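Phenylacetic acid degradation-related protein (Ralstonia eutropha JMP134, PDB 2PIM) is a putative hot-dog-fold thioesterase that probably hydrolyses fatty acyl-CoA thioesters. Local coordinates at residues 120-124 and 125-129; 45-48 and 49-52; 8-11 and 12-15. All blocks are in the same frame, centred on the assembly; numbering follows the deposited sequence.

Contact 1: 120-124 and 125-129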
loop_
_atom_site.group_PDB
_atom_site.type_symbol
_atom_site.label_atom_id
_atom_site.label_comp_id
_atom_site.label_asym_id
_atom_site.label_seq_id
_atom_site.Cartn_x
_atom_site.Cartn_y
_atom_site.Cartn_z
ATOM N N GLU A 120 -9.809 2.521 8.866
ATOM C CA GLU A 120 -9.478 3.936 9.073
ATOM C C GLU A 120 -8.126 3.983 9.767
ATOM O O GLU A 120 -7.809 3.122 10.573
ATOM C CB GLU A 120 -10.540 4.584 9.923
ATOM C CG GLU A 120 -11.902 4.555 9.222
ATOM C CD GLU A 120 -13.089 4.987 10.090
ATOM O OE1 GLU A 120 -12.890 5.159 11.330
ATOM O OE2 GLU A 120 -14.209 5.154 9.502
ATOM N N LEU A 121 -7.305 4.946 9.390
ATOM C CA LEU A 121 -5.992 5.105 9.983
ATOM C C LEU A 121 -5.931 6.530 10.521
ATOM O O LEU A 121 -6.188 7.502 9.774
ATOM C CB LEU A 121 -4.923 4.866 8.920
ATOM C CG LEU A 121 -3.539 4.387 9.257
ATOM C CD1 LEU A 121 -3.481 3.049 10.036
ATOM C CD2 LEU A 121 -2.790 4.274 7.938
ATOM N N SER A 122 -5.609 6.626 11.815
ATOM C CA SER A 122 -5.439 7.885 12.509
ATOM C C SER A 122 -4.042 8.073 13.058
ATOM O O SER A 122 -3.346 7.108 13.406
ATOM C CB SER A 122 -6.397 7.991 13.713
ATOM O OG SER A 122 -7.717 7.985 13.241
ATOM N N GLN A 123 -3.686 9.353 13.165
ATOM C CA GLN A 123 -2.493 9.814 13.821
ATOM C C GLN A 123 -2.827 11.158 14.473
ATOM O O GLN A 123 -3.430 12.031 13.836
ATOM C CB GLN A 123 -1.377 10.003 12.813
ATOM C CG GLN A 123 -0.064 10.278 13.482
ATOM C CD GLN A 123 1.076 10.319 12.509
ATOM O OE1 GLN A 123 1.134 11.201 11.644
ATOM N NE2 GLN A 123 2.003 9.375 12.642
ATOM N N ASP A 124 -2.421 11.303 15.733
ATOM C CA ASP A 124 -2.660 12.482 16.567
ATOM C C ASP A 124 -4.121 12.915 16.587
ATOM O O ASP A 124 -4.443 14.117 16.586
ATOM C CB ASP A 124 -1.734 13.647 16.171
ATOM C CG ASP A 124 -0.236 13.292 16.277
ATOM O OD1 ASP A 124 0.143 12.362 17.039
ATOM O OD2 ASP A 124 0.569 13.956 15.577
ATOM N N GLY A 125 -5.012 11.930 16.604
ATOM C CA GLY A 125 -6.427 12.206 16.737
ATOM C C GLY A 125 -7.130 12.638 15.477
ATOM O O GLY A 125 -8.283 13.040 15.564
ATOM N N LYS A 126 -6.458 12.556 14.319
ATOM C CA LYS A 126 -7.088 12.842 13.012
ATOM C C LYS A 126 -6.952 11.678 12.065
ATOM O O LYS A 126 -5.947 10.996 12.080
ATOM C CB LYS A 126 -6.468 14.070 12.342
ATOM C CG LYS A 126 -6.520 15.325 13.199
ATOM C CD LYS A 126 -6.074 16.545 12.411
ATOM C CE LYS A 126 -5.457 17.586 13.338
ATOM N NZ LYS A 126 -5.664 18.978 12.847
ATOM N N LEU A 127 -7.976 11.471 11.246
ATOM C CA LEU A 127 -7.954 10.457 10.186
ATOM C C LEU A 127 -6.975 10.868 9.145
ATOM O O LEU A 127 -7.115 11.940 8.594
ATOM C CB LEU A 127 -9.269 10.370 9.447
ATOM C CG LEU A 127 -10.308 9.361 9.871
ATOM C CD1 LEU A 127 -11.525 9.531 8.961
ATOM C CD2 LEU A 127 -9.763 7.973 9.787
ATOM N N VAL A 128 -6.012 10.009 8.837
ATOM C CA VAL A 128 -5.108 10.309 7.731
ATOM C C VAL A 128 -5.506 9.602 6.418
ATOM O O VAL A 128 -5.286 10.144 5.315
ATOM C CB VAL A 128 -3.646 10.074 8.126
ATOM C CG1 VAL A 128 -3.267 11.029 9.270
ATOM C CG2 VAL A 128 -3.376 8.658 8.541
ATOM N N ALA A 129 -6.082 8.408 6.531
ATOM C CA ALA A 129 -6.435 7.652 5.377
ATOM C C ALA A 129 -7.540 6.671 5.723
ATOM O O ALA A 129 -7.653 6.246 6.878
ATOM C CB ALA A 129 -5.214 6.902 4.845
#
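Leu121 faces both Val128 and Ala129 across an antiparallel hairpin, and this classic beta bulge forms the tightly packed end of the contact. Leu121 O takes a short bond from Val128 N (2.7 Å), which lies in the carbonyl plane of Leu121. A weak bond from Ala129 N reaches the same oxygen, and Leu121 N returns one to Ala129 O (2.8 Å). The extra residue brings the Val128 side chain up against the same strand: its CG2, placed between backbone N and carbonyl carbon, lies 3.3 Å from Leu121 O, and CG1 reaches Gln123 CB. On the face carrying Ser122 and Leu127, Leu127 CD2 comes within 3.5 Å of Glu120 CB, touching the methylene carbons and not the carboxylate.

Toward the solvent the hairpin closes in a type I' turn with Asp124 and Gly125 at its tip, both with positive phi. The hydrogen bonds here are all between backbone atoms: Gln123 N and Lys126 N bond reciprocally to each other's carbonyls, the latter approaching Gln123 O from above the carbonyl plane. Asp124 and Lys126 direct their charged ends outward. Gln123, extended with CG anti to the backbone N (chi1 -171°), accepts a hydrogen bond at OE1 from Gln97 N and donates one from NE2 to Leu100 O.

The hairpin joins strands 114-123 and 126-136 of the hot-dog sheet; strand 99-107 flanks the first, and Leu121 and Ala129 press on Leu65 of helix 58-75.

Contact 2: 45-48 and 49-52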
loop_
_atom_site.group_PDB
_atom_site.type_symbol
_atom_site.label_atom_id
_atom_site.label_comp_id
_atom_site.label_asym_id
_atom_site.label_seq_id
_atom_site.Cartn_x
_atom_site.Cartn_y
_atom_site.Cartn_z
ATOM N N ALA A 45 5.139 4.269 11.498
ATOM C CA ALA A 45 5.744 4.730 10.264
ATOM C C ALA A 45 7.191 5.125 10.611
ATOM O O ALA A 45 7.415 5.925 11.513
ATOM C CB ALA A 45 4.951 5.906 9.688
ATOM N N THR A 46 8.167 4.538 9.923
ATOM C CA THR A 46 9.577 4.873 10.154
ATOM C C THR A 46 10.053 5.952 9.186
ATOM O O THR A 46 9.335 6.304 8.261
ATOM C CB THR A 46 10.448 3.634 10.055
ATOM O OG1 THR A 46 10.397 3.108 8.722
ATOM C CG2 THR A 46 9.955 2.578 11.068
ATOM N N ASP A 47 11.252 6.501 9.401
ATOM C CA ASP A 47 11.800 7.498 8.479
ATOM C C ASP A 47 11.988 6.863 7.058
ATOM O O ASP A 47 12.044 7.564 6.046
ATOM C CB ASP A 47 13.118 8.084 9.006
ATOM C CG ASP A 47 12.936 9.039 10.216
ATOM O OD1 ASP A 47 11.842 9.611 10.436
ATOM O OD2 ASP A 47 13.942 9.245 10.940
ATOM N N ALA A 48 12.034 5.533 7.016
ATOM C CA ALA A 48 12.191 4.784 5.800
ATOM C C ALA A 48 10.945 4.775 4.920
ATOM O O ALA A 48 10.986 4.298 3.799
ATOM C CB ALA A 48 12.568 3.377 6.152
ATOM N N PHE A 49 9.819 5.248 5.435
ATOM C CA PHE A 49 8.576 5.190 4.703
ATOM C C PHE A 49 8.175 6.564 4.189
ATOM O O PHE A 49 7.055 6.734 3.709
ATOM C CB PHE A 49 7.434 4.697 5.595
ATOM C CG PHE A 49 7.603 3.321 6.151
ATOM C CD1 PHE A 49 8.564 2.443 5.694
ATOM C CD2 PHE A 49 6.742 2.903 7.162
ATOM C CE1 PHE A 49 8.679 1.168 6.255
ATOM C CE2 PHE A 49 6.838 1.645 7.720
ATOM C CZ PHE A 49 7.800 0.777 7.272
ATOM N N LEU A 50 9.086 7.520 4.294
ATOM C CA LEU A 50 8.822 8.928 3.995
ATOM C C LEU A 50 9.096 9.320 2.543
ATOM O O LEU A 50 10.014 8.796 1.886
ATOM C CB LEU A 50 9.634 9.841 4.920
ATOM C CG LEU A 50 9.409 9.624 6.422
ATOM C CD1 LEU A 50 10.188 10.631 7.224
ATOM C CD2 LEU A 50 7.930 9.671 6.816
ATOM N N ASN A 51 8.238 10.222 2.075
ATOM C CA ASN A 51 8.392 10.916 0.800
ATOM C C ASN A 51 9.431 12.050 0.938
ATOM O O ASN A 51 9.950 12.292 2.029
ATOM C CB ASN A 51 7.001 11.407 0.305
ATOM C CG ASN A 51 6.504 12.676 1.019
ATOM O OD1 ASN A 51 7.197 13.285 1.819
ATOM N ND2 ASN A 51 5.283 13.064 0.716
ATOM N N PRO A 52 9.757 12.748 -0.160
ATOM C CA PRO A 52 10.782 13.804 -0.062
ATOM C C PRO A 52 10.490 14.933 0.937
ATOM O O PRO A 52 11.420 15.507 1.514
ATOM C CB PRO A 52 10.836 14.369 -1.479
ATOM C CG PRO A 52 10.336 13.291 -2.340
ATOM C CD PRO A 52 9.259 12.620 -1.535
#
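Thr46 and Phe49 meet twice, through the backbone and over the phenyl ring, in a single short turn that follows strand 38-45. The hydrogen bonds are those of a 3-10 turn. Phe49 N donates to Thr46 O (3.1 Å, 165° at the hydrogen) from well above the carbonyl plane, and Leu50 N makes a weaker bond to Asp47 O at 3.4 Å. Thr46 OG1, with chi1 at 64°, turns back over the turn and accepts a weak bond from Ala48 N.

The same rotation sets OG1 3.5 Å above the plane of the Phe49 ring, over its centre. Carbon contacts hold other parts of the ring: Phe49 CD2 comes within 3.7 Å of Ala45 CA, and Ala48 CB approaches CD1.

Leu50 makes van der Waals contacts with oxygens as it runs alongside Asp47, its CD1 3.8 Å from Asp47 OD1 and its CG against Asp47 O.

Beyond the turn, Phe49 packs on Met60 of helix 58-75 and on Thr24 of the second subunit, whose hydroxyl hydrogen-bonds Ala48 O. Thr46 O and, weakly, Asp47 O are used within the turn, while Ala48 O and the backbone of Leu50 bond to the second subunit, so the turn is tied both to itself and to the dimer interface.

Contact 3: 8-11 and 12-15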
loop_
_atom_site.group_PDB
_atom_site.type_symbol
_atom_site.label_atom_id
_atom_site.label_comp_id
_atom_site.label_asym_id
_atom_site.label_seq_id
_atom_site.Cartn_x
_atom_site.Cartn_y
_atom_site.Cartn_z
ATOM N N PHE A 8 -5.332 -16.937 13.901
ATOM C CA PHE A 8 -5.262 -15.575 14.457
ATOM C C PHE A 8 -5.101 -15.556 15.992
ATOM O O PHE A 8 -4.288 -14.799 16.531
ATOM C CB PHE A 8 -6.528 -14.827 14.088
ATOM C CG PHE A 8 -6.677 -13.519 14.778
ATOM C CD1 PHE A 8 -6.143 -12.364 14.222
ATOM C CD2 PHE A 8 -7.376 -13.422 15.965
ATOM C CE1 PHE A 8 -6.267 -11.160 14.856
ATOM C CE2 PHE A 8 -7.515 -12.208 16.601
ATOM C CZ PHE A 8 -6.974 -11.080 16.042
ATOM N N SER A 9 -5.898 -16.352 16.697
ATOM C CA SER A 9 -5.844 -16.309 18.153
ATOM C C SER A 9 -4.595 -17.017 18.679
ATOM O O SER A 9 -4.088 -16.641 19.729
ATOM C CB SER A 9 -7.120 -16.855 18.794
ATOM O OG SER A 9 -7.294 -18.185 18.405
ATOM N N ARG A 10 -4.091 -18.011 17.943
ATOM C CA ARG A 10 -2.769 -18.589 18.225
ATOM C C ARG A 10 -1.685 -17.520 18.112
ATOM O O ARG A 10 -0.813 -17.399 18.966
ATOM C CB ARG A 10 -2.456 -19.756 17.280
ATOM C CG ARG A 10 -3.239 -21.007 17.587
ATOM C CD ARG A 10 -2.649 -22.210 16.887
ATOM N NE ARG A 10 -2.866 -22.171 15.441
ATOM C CZ ARG A 10 -3.978 -22.584 14.834
ATOM N NH1 ARG A 10 -5.000 -23.058 15.535
ATOM N NH2 ARG A 10 -4.077 -22.516 13.514
HETATM N N MSE A 11 -1.748 -16.747 17.046
HETATM C CA MSE A 11 -0.826 -15.639 16.840
HETATM C C MSE A 11 -0.857 -14.617 17.996
HETATM O O MSE A 11 0.183 -14.141 18.420
HETATM C CB MSE A 11 -1.146 -14.959 15.513
HETATM C CG MSE A 11 -0.164 -13.882 15.102
HETATM SE SE MSE A 11 -1.046 -12.564 14.020
HETATM C CE MSE A 11 -1.694 -11.402 15.478
ATOM N N LEU A 12 -2.041 -14.289 18.499
ATOM C CA LEU A 12 -2.175 -13.325 19.595
ATOM C C LEU A 12 -1.543 -13.738 20.904
ATOM O O LEU A 12 -1.144 -12.888 21.680
ATOM C CB LEU A 12 -3.639 -13.068 19.924
ATOM C CG LEU A 12 -4.423 -12.162 19.006
ATOM C CD1 LEU A 12 -5.804 -11.981 19.614
ATOM C CD2 LEU A 12 -3.726 -10.845 18.840
ATOM N N ARG A 13 -1.499 -15.027 21.179
ATOM C CA ARG A 13 -0.960 -15.503 22.447
ATOM C C ARG A 13 0.452 -16.065 22.261
ATOM O O ARG A 13 0.944 -16.827 23.090
ATOM C CB ARG A 13 -1.914 -16.518 23.093
ATOM C CG ARG A 13 -2.222 -17.719 22.240
ATOM C CD ARG A 13 -3.087 -18.715 22.964
ATOM N NE ARG A 13 -3.295 -19.910 22.144
ATOM C CZ ARG A 13 -4.450 -20.273 21.575
ATOM N NH1 ARG A 13 -5.572 -19.564 21.731
ATOM N NH2 ARG A 13 -4.487 -21.389 20.855
ATOM N N GLY A 14 1.105 -15.658 21.176
ATOM C CA GLY A 14 2.489 -16.013 20.928
ATOM C C GLY A 14 2.728 -17.436 20.461
ATOM O O GLY A 14 3.870 -17.879 20.441
ATOM N N GLU A 15 1.683 -18.164 20.082
ATOM C CA GLU A 15 1.857 -19.576 19.723
ATOM C C GLU A 15 1.881 -19.825 18.222
ATOM O O GLU A 15 1.887 -20.975 17.764
ATOM C CB GLU A 15 0.799 -20.441 20.420
ATOM C CG GLU A 15 0.764 -20.273 21.946
ATOM C CD GLU A 15 2.030 -20.790 22.669
ATOM O OE1 GLU A 15 3.086 -21.029 22.027
ATOM O OE2 GLU A 15 1.949 -20.983 23.909
#
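Arg13 folds its guanidinium back over the end of the helix it follows, so that one face of the group lies on Arg10 CA, 4.0 Å from the plane and in line with its centre. Arg13 CG sits between the backbone N and the carbonyl carbon (chi1 58°), which turns the extended chain back along Ser9 and Arg10; Arg13 CG itself comes 3.3 Å from Ser9 O, and Arg13 NH2 meets the aliphatic Arg10 CG at 3.5 Å. The two guanidinium planes are turned 70° apart and their nitrogens do not touch. Arg10 instead directs NH1 toward Asp79 in a long, weak ion pair.

The helix ends in a Schellman motif. Glu15 N reaches back to Arg10 O (2.8 Å), and Gly14 N bonds Met11 O at 3.3 Å from above the carbonyl plane. Gly14, the C-prime residue, has positive phi, a conformation that favours glycine. Arg13 N makes two weak bonds, to Ser9 O and Arg10 O, whereas the last regular helical turn is kept by Leu12 N bonding Phe8 O at 3.0 Å.

The apolar contacts centre on Leu12. Its CD1 approaches Phe8 CE2 obliquely at 3.5 Å, and CD2 meets CE of Met11, a selenomethionine whose chain bends at its last torsion to bring the methyl there. Phe8, Met11 and Leu12 together lay helix 7-12 against strand 28-33, through Val32 and Ile29, while Val18 and Pro19 of the loop leading to helix 20-25 pack on Met11.

The three contacts are local ones spaced along the chain: a helix end near the N-terminus (contact 3), the turn that leaves strand 38-45 (contact 2) and a hairpin tip (contact 1). Contacts 1 and 2 lie closest, with centres about 17 Å apart and nearest atoms about 5 Å; both flank helix 58-75, since Ala45 and Leu121 each touch Met64. Contact 3 lies across the chain's centre from contact 1, their centres about 27 Å apart, and its centre is about 30 Å from that of contact 2. Of the three, only contact 2 meets the second subunit. In related hot-dog thioesterases the active site lies at the dimer interface, so contact 2, at the subunit interface and leading toward helix 58-75, may lie near it.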